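Local coordinates for protein methylenetetrahydrofolate--tRNA-(uracil-5-)-methyltransferase TrmFO (Thermus thermophilus, PDB 3G5S) that probably catalyses the folate- and FAD-dependent methylation of uridine 54 at C5 in tRNAs, using methylenetetrahydrofolate as carbon donor and NADH or NADPH as reductant, at residues A17-L20 with L21-G24; V226-L229 with A230-G233; Q414-Y417 with R418-L421. One frame throughout, in Å; residues are numbered along the deposited sequence.

Interaction 1 (A17-L20 with L21-G24). With EDO (1,2-ethanediol), chain I.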
loop_
_atom_site.group_PDB
_atom_site.type_symbol
_atom_site.label_atom_id
_atom_site.label_comp_id
_atom_site.label_asym_id
_atom_site.label_seq_id
_atom_site.Cartn_x
_atom_site.Cartn_y
_atom_site.Cartn_z
ATOM N N ALA A 17 -1.683 -18.784 2.884
ATOM C CA ALA A 17 -1.984 -20.207 2.977
ATOM C C ALA A 17 -0.887 -21.039 2.327
ATOM O O ALA A 17 -0.433 -22.027 2.894
ATOM C CB ALA A 17 -3.337 -20.511 2.348
ATOM N N TRP A 18 -0.452 -20.642 1.137
ATOM C CA TRP A 18 0.567 -21.415 0.443
ATOM C C TRP A 18 1.862 -21.469 1.249
ATOM O O TRP A 18 2.545 -22.498 1.287
ATOM C CB TRP A 18 0.822 -20.810 -0.934
ATOM C CG TRP A 18 1.643 -21.673 -1.829
ATOM C CD1 TRP A 18 2.870 -21.382 -2.350
ATOM C CD2 TRP A 18 1.283 -22.962 -2.340
ATOM N NE1 TRP A 18 3.302 -22.419 -3.145
ATOM C CE2 TRP A 18 2.345 -23.400 -3.155
ATOM C CE3 TRP A 18 0.169 -23.794 -2.174
ATOM C CZ2 TRP A 18 2.322 -24.633 -3.807
ATOM C CZ3 TRP A 18 0.147 -25.015 -2.825
ATOM C CH2 TRP A 18 1.217 -25.423 -3.630
ATOM N N THR A 19 2.211 -20.358 1.882
ATOM C CA THR A 19 3.441 -20.299 2.657
ATOM C C THR A 19 3.386 -21.265 3.843
ATOM O O THR A 19 4.329 -22.018 4.104
ATOM C CB THR A 19 3.709 -18.862 3.147
ATOM O OG1 THR A 19 3.613 -17.949 2.047
ATOM C CG2 THR A 19 5.092 -18.751 3.756
ATOM N N LEU A 20 2.267 -21.239 4.556
ATOM C CA LEU A 20 2.048 -22.166 5.650
ATOM C C LEU A 20 2.151 -23.617 5.170
ATOM O O LEU A 20 2.848 -24.437 5.774
ATOM C CB LEU A 20 0.682 -21.890 6.266
ATOM C CG LEU A 20 0.632 -20.674 7.192
ATOM C CD1 LEU A 20 -0.707 -19.955 7.105
ATOM C CD2 LEU A 20 0.915 -21.094 8.619
ATOM N N LEU A 21 1.460 -23.926 4.079
ATOM C CA LEU A 21 1.434 -25.286 3.556
ATOM C C LEU A 21 2.830 -25.762 3.157
ATOM O O LEU A 21 3.203 -26.907 3.422
ATOM C CB LEU A 21 0.462 -25.388 2.379
ATOM C CG LEU A 21 -1.003 -25.096 2.719
ATOM C CD1 LEU A 21 -1.832 -24.919 1.456
ATOM C CD2 LEU A 21 -1.586 -26.197 3.603
ATOM N N ARG A 22 3.599 -24.877 2.520
ATOM C CA ARG A 22 4.964 -25.191 2.086
ATOM C C ARG A 22 5.856 -25.556 3.259
ATOM O O ARG A 22 6.793 -26.346 3.115
ATOM C CB ARG A 22 5.603 -24.003 1.339
ATOM C CG ARG A 22 4.929 -23.626 0.036
ATOM C CD ARG A 22 5.838 -22.796 -0.840
ATOM N NE ARG A 22 5.842 -21.355 -0.579
ATOM C CZ ARG A 22 6.936 -20.599 -0.689
ATOM N NH1 ARG A 22 8.093 -21.167 -0.980
ATOM N NH2 ARG A 22 6.892 -19.295 -0.474
ATOM N N LEU A 23 5.582 -24.943 4.406
ATOM C CA LEU A 23 6.340 -25.202 5.622
ATOM C C LEU A 23 5.742 -26.342 6.452
ATOM O O LEU A 23 6.170 -26.593 7.579
ATOM C CB LEU A 23 6.476 -23.918 6.449
ATOM C CG LEU A 23 7.382 -22.868 5.787
ATOM C CD1 LEU A 23 7.222 -21.527 6.477
ATOM C CD2 LEU A 23 8.837 -23.308 5.782
ATOM N N GLY A 24 4.769 -27.044 5.880
ATOM C CA GLY A 24 4.181 -28.205 6.531
ATOM C C GLY A 24 3.197 -27.904 7.650
ATOM O O GLY A 24 2.944 -28.761 8.499
HETATM C C1 EDO I . 5.727 -29.069 10.148
HETATM O O1 EDO I . 5.204 -30.193 9.436
HETATM C C2 EDO I . 4.991 -28.951 11.474
HETATM O O2 EDO I . 5.080 -30.186 12.195
HETATM O O HOH W 1 4.292 -18.764 -0.494
#
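Arg22 NH2 is gripped twice: it donates to water 1 at 2.7 Å, which in turn donates to Thr19 OG1 at 2.8 Å, and it also bonds the carbonyl oxygen of Ala74. The water lies at the guanidinium edge, in its plane, and bridges residues three apart. Thr19 OG1 is bonded to Glu15 O as well, one turn back. Arginine suits the place: its methylenes pass the indole of Trp18 while its end donates to water 1 and to Ala74 O. Arg22 CG sits over one face of the Trp18 ring, 3.9 Å from the centroid of its five-membered ring, a CH-pi contact, while Arg22 CD passes 3.4 Å from Trp18 NE1. The indole stands beside the helix because its CG is anti to the backbone N (chi1 -169°), and a bend in Arg22 (chi3 -85°) turns the guanidinium to within 24° of the indole plane. With an alanine here, water 1 and Ala74 O would probably lose their donor and the indole the CH-pi contact on its face. Leu21 CD1 also meets Trp18 CE3 at 4.3 Å, and Leu108 of helix 97-109 touches both side chains. Leu23 N then closes the last turn on Thr19 O at 3.2 Å, and Gly24, whose positive phi suits glycine, bonds Leu21 O through its N at 2.9 Å. With Val25 N returning to Leu20 O, this is a Schellman motif, ending helix 11-22 of the Rossmann-type beta-alpha-beta unit, whose glycine-rich turn probably binds FAD.

Interaction 2 (V226-L229 with A230-G233)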
loop_
_atom_site.group_PDB
_atom_site.type_symbol
_atom_site.label_atom_id
_atom_site.label_comp_id
_atom_site.label_asym_id
_atom_site.label_seq_id
_atom_site.Cartn_x
_atom_site.Cartn_y
_atom_site.Cartn_z
ATOM N N VAL A 226 -9.839 17.501 -3.651
ATOM C CA VAL A 226 -9.430 18.886 -3.894
ATOM C C VAL A 226 -9.936 19.429 -5.218
ATOM O O VAL A 226 -10.241 20.614 -5.327
ATOM C CB VAL A 226 -7.900 19.097 -3.828
ATOM C CG1 VAL A 226 -7.417 19.022 -2.406
ATOM C CG2 VAL A 226 -7.163 18.095 -4.711
ATOM N N GLU A 227 -10.017 18.572 -6.229
ATOM C CA GLU A 227 -10.500 19.011 -7.528
ATOM C C GLU A 227 -11.981 19.383 -7.453
ATOM O O GLU A 227 -12.451 20.239 -8.198
ATOM C CB GLU A 227 -10.235 17.956 -8.611
ATOM C CG GLU A 227 -10.947 16.626 -8.411
ATOM C CD GLU A 227 -10.151 15.626 -7.585
ATOM O OE1 GLU A 227 -9.212 16.030 -6.862
ATOM O OE2 GLU A 227 -10.469 14.421 -7.661
ATOM N N GLU A 228 -12.712 18.745 -6.546
ATOM C CA GLU A 228 -14.111 19.093 -6.329
ATOM C C GLU A 228 -14.242 20.368 -5.492
ATOM O O GLU A 228 -15.122 21.187 -5.746
ATOM C CB GLU A 228 -14.874 17.927 -5.697
ATOM C CG GLU A 228 -16.382 18.130 -5.606
ATOM C CD GLU A 228 -17.048 18.374 -6.957
ATOM O OE1 GLU A 228 -16.503 17.929 -7.990
ATOM O OE2 GLU A 228 -18.122 19.010 -6.982
ATOM N N LEU A 229 -13.374 20.545 -4.498
ATOM C CA LEU A 229 -13.327 21.814 -3.773
ATOM C C LEU A 229 -13.110 22.973 -4.745
ATOM O O LEU A 229 -13.751 24.016 -4.634
ATOM C CB LEU A 229 -12.231 21.808 -2.708
ATOM C CG LEU A 229 -12.442 20.910 -1.486
ATOM C CD1 LEU A 229 -11.214 20.936 -0.589
ATOM C CD2 LEU A 229 -13.690 21.321 -0.706
ATOM N N ALA A 230 -12.213 22.785 -5.704
ATOM C CA ALA A 230 -11.966 23.807 -6.710
ATOM C C ALA A 230 -13.246 24.160 -7.459
ATOM O O ALA A 230 -13.536 25.338 -7.690
ATOM C CB ALA A 230 -10.901 23.344 -7.682
ATOM N N ARG A 231 -14.011 23.141 -7.838
ATOM C CA ARG A 231 -15.233 23.364 -8.603
ATOM C C ARG A 231 -16.305 24.064 -7.777
ATOM O O ARG A 231 -17.189 24.709 -8.326
ATOM C CB ARG A 231 -15.759 22.050 -9.191
ATOM C CG ARG A 231 -14.936 21.550 -10.371
ATOM C CD ARG A 231 -15.600 20.392 -11.107
ATOM N NE ARG A 231 -14.791 19.951 -12.242
ATOM C CZ ARG A 231 -15.031 18.862 -12.964
ATOM N NH1 ARG A 231 -16.066 18.085 -12.676
ATOM N NH2 ARG A 231 -14.233 18.547 -13.977
ATOM N N ARG A 232 -16.212 23.959 -6.457
ATOM C CA ARG A 232 -17.213 24.559 -5.591
ATOM C C ARG A 232 -16.936 26.047 -5.334
ATOM O O ARG A 232 -17.736 26.731 -4.700
ATOM C CB ARG A 232 -17.385 23.706 -4.322
ATOM C CG ARG A 232 -17.917 22.305 -4.692
ATOM C CD ARG A 232 -18.114 21.316 -3.543
ATOM N NE ARG A 232 -18.501 20.007 -4.074
ATOM C CZ ARG A 232 -18.855 18.956 -3.339
ATOM N NH1 ARG A 232 -18.887 19.036 -2.015
ATOM N NH2 ARG A 232 -19.184 17.816 -3.935
ATOM N N GLY A 233 -15.827 26.553 -5.875
ATOM C CA GLY A 233 -15.565 27.982 -5.870
ATOM C C GLY A 233 -14.120 28.394 -5.657
ATOM O O GLY A 233 -13.350 27.686 -5.017
HETATM O O HOH W 2 -18.068 17.927 -10.612
#
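The guanidinium of Arg232 meets Glu228 at its edge: OE2 lies only 10° out of the guanidinium plane, while the carboxylate is turned 77° against it. Arg232 NE gives the straighter bond of this salt bridge, 3.1 Å to Glu228 OE2, received on the anti lone pair; Arg232 NH2 adds a weak one of 3.4 Å to the same oxygen. The other carboxylate oxygen, Glu228 OE1, takes a bond from water 2, which lies in plane at the edge of the Arg231 guanidinium and accepts from Arg231 NH1 at 2.9 Å. One carboxylate thus serves two arginines, directly and through water. A bend in Glu228 (chi2 58°) brings its carboxylate to the extended Arg232 chain one turn on. This i to i+4 glutamate-arginine pair is a classic helix-surface bridge, here at the C-terminal end of helix 226-231, where arginines probably also suit the partial negative charge of the carbonyls. Arg231 NH2 has its stronger partner in Leu204 O, to which it is hydrogen-bonded. Ala230, whose small side chain touches Leu203 and Leu204 of helix 193-205, bonds Val226 O through its N at 3.0 Å. At the backbone angles of Gly233 a side chain would press on the preceding carbonyl oxygen, which calls for glycine.

Interaction 3 (Q414-Y417 with R418-L421)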
loop_
_atom_site.group_PDB
_atom_site.type_symbol
_atom_site.label_atom_id
_atom_site.label_comp_id
_atom_site.label_asym_id
_atom_site.label_seq_id
_atom_site.Cartn_x
_atom_site.Cartn_y
_atom_site.Cartn_z
ATOM N N GLN A 414 18.114 1.113 -11.125
ATOM C CA GLN A 414 18.736 -0.160 -11.451
ATOM C C GLN A 414 19.643 -0.635 -10.312
ATOM O O GLN A 414 19.651 -1.812 -9.959
ATOM C CB GLN A 414 19.495 -0.055 -12.780
ATOM C CG GLN A 414 18.568 0.160 -13.986
ATOM C CD GLN A 414 19.309 0.360 -15.296
ATOM O OE1 GLN A 414 18.851 -0.076 -16.354
ATOM N NE2 GLN A 414 20.450 1.028 -15.234
ATOM N N ALA A 415 20.400 0.287 -9.729
ATOM C CA ALA A 415 21.260 -0.040 -8.601
ATOM C C ALA A 415 20.446 -0.496 -7.390
ATOM O O ALA A 415 20.825 -1.458 -6.720
ATOM C CB ALA A 415 22.130 1.145 -8.242
HETATM N N MSE A 416 19.332 0.183 -7.123
HETATM C CA MSE A 416 18.462 -0.193 -6.014
HETATM C C MSE A 416 17.861 -1.581 -6.232
HETATM O O MSE A 416 17.695 -2.356 -5.285
HETATM C CB MSE A 416 17.335 0.828 -5.859
HETATM C CG MSE A 416 17.752 2.182 -5.325
HETATM SE SE MSE A 416 16.177 3.321 -5.168
HETATM C CE MSE A 416 16.968 4.843 -4.243
ATOM N N TYR A 417 17.506 -1.880 -7.472
ATOM C CA TYR A 417 16.963 -3.185 -7.810
ATOM C C TYR A 417 17.973 -4.285 -7.499
ATOM O O TYR A 417 17.659 -5.260 -6.816
ATOM C CB TYR A 417 16.554 -3.209 -9.282
ATOM C CG TYR A 417 16.022 -4.520 -9.799
ATOM C CD1 TYR A 417 16.881 -5.564 -10.108
ATOM C CD2 TYR A 417 14.663 -4.696 -10.024
ATOM C CE1 TYR A 417 16.401 -6.757 -10.596
ATOM C CE2 TYR A 417 14.175 -5.883 -10.520
ATOM C CZ TYR A 417 15.049 -6.908 -10.796
ATOM O OH TYR A 417 14.565 -8.093 -11.297
ATOM N N ARG A 418 19.196 -4.128 -7.990
ATOM C CA ARG A 418 20.197 -5.163 -7.772
ATOM C C ARG A 418 20.526 -5.330 -6.301
ATOM O O ARG A 418 20.640 -6.448 -5.802
ATOM C CB ARG A 418 21.476 -4.830 -8.527
ATOM C CG ARG A 418 21.365 -4.997 -10.004
ATOM C CD ARG A 418 22.738 -4.987 -10.637
ATOM N NE ARG A 418 22.640 -5.123 -12.082
ATOM C CZ ARG A 418 23.520 -5.776 -12.829
ATOM N NH1 ARG A 418 24.565 -6.364 -12.258
ATOM N NH2 ARG A 418 23.355 -5.843 -14.145
ATOM N N ARG A 419 20.694 -4.211 -5.611
ATOM C CA ARG A 419 21.012 -4.241 -4.193
ATOM C C ARG A 419 19.888 -4.904 -3.401
ATOM O O ARG A 419 20.128 -5.730 -2.516
ATOM C CB ARG A 419 21.246 -2.821 -3.689
ATOM C CG ARG A 419 21.623 -2.726 -2.221
ATOM C CD ARG A 419 21.629 -1.277 -1.747
ATOM N NE ARG A 419 20.282 -0.719 -1.812
ATOM C CZ ARG A 419 19.979 0.555 -1.599
ATOM N NH1 ARG A 419 20.930 1.433 -1.300
ATOM N NH2 ARG A 419 18.718 0.949 -1.682
ATOM N N GLY A 420 18.654 -4.538 -3.725
ATOM C CA GLY A 420 17.507 -5.038 -2.989
ATOM C C GLY A 420 17.278 -6.518 -3.204
ATOM O O GLY A 420 16.976 -7.257 -2.259
ATOM N N LEU A 421 17.408 -6.960 -4.449
ATOM C CA LEU A 421 17.174 -8.359 -4.755
ATOM C C LEU A 421 18.225 -9.222 -4.066
ATOM O O LEU A 421 17.904 -10.277 -3.514
ATOM C CB LEU A 421 17.166 -8.582 -6.264
ATOM C CG LEU A 421 16.781 -9.981 -6.741
ATOM C CD1 LEU A 421 15.421 -10.403 -6.178
ATOM C CD2 LEU A 421 16.777 -10.018 -8.259
HETATM O O HOH W 3 20.089 -3.650 -12.375
HETATM O O HOH W 4 17.626 -1.530 -2.553
#
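Arg419 starts with CB 3.3 Å from the carbonyl oxygen of Ala415, the acceptor that its own backbone N also uses. From there the chain runs out along the helix flank, CG being anti to the backbone N (chi1 -178°), and turns at chi3 (65°), which brings the guanidinium alongside Met416, a selenomethionine in this crystal. The two side chains lie side by side, pointing the same way, and Arg419 NH2 comes 4.0 Å from Met416 CG. At the tip, water 4 lies at the edge of the guanidinium, in its plane, accepting from Arg419 NH2 at 2.8 Å and donating to Met416 O. Arg419 NH2 also bonds Pro401 O and NH1 bonds Pro402 O, so this arginine ties the helix to the loop before it, as a many-pronged donor can. The contact takes up a little over two turns of the long helix 409-429, whose i to i+4 backbone bonds run unbroken here; Gly420 N to Met416 O is the shortest, at 2.8 Å, and shares its acceptor with water 4. Round the helix, Tyr417 and Leu421 pack on helix 63-74: both touch Leu66, Tyr417 also Ala69 and Leu421 also Arg73. Tyr417 CE1 touches Leu421 CD2 at 4.0 Å, an i to i+4 pair in which a flat ring and a branched leucine lie side by side against the same neighbour. The solvent-facing Arg418 is extended from CG to NE and reaches back: water 3, in its guanidinium plane, accepts from Arg418 NE at 3.0 Å and donates to Gln414 O, an oxygen already bonded by Arg418 N.

The three contacts follow one another along the chain, each on a single helix: 11-22 and its C-terminal end for interaction 1, 226-231 and the residues that follow it for interaction 2, 409-429 for interaction 3. Interactions 1 and 2 have centres about 50 Å apart on opposite sides of the chain's centre; interaction 3 lies about 28 Å from the first and 41 Å from the second, centre to centre, and none touches another. Interaction 1 belongs to the parallel-sheet part that holds FAD, and interaction 2 lies on the glutathione side of the molecule. Helix 63-74, packed against interaction 3, ends at Ala74, whose carbonyl oxygen is bonded by Arg22 of interaction 1.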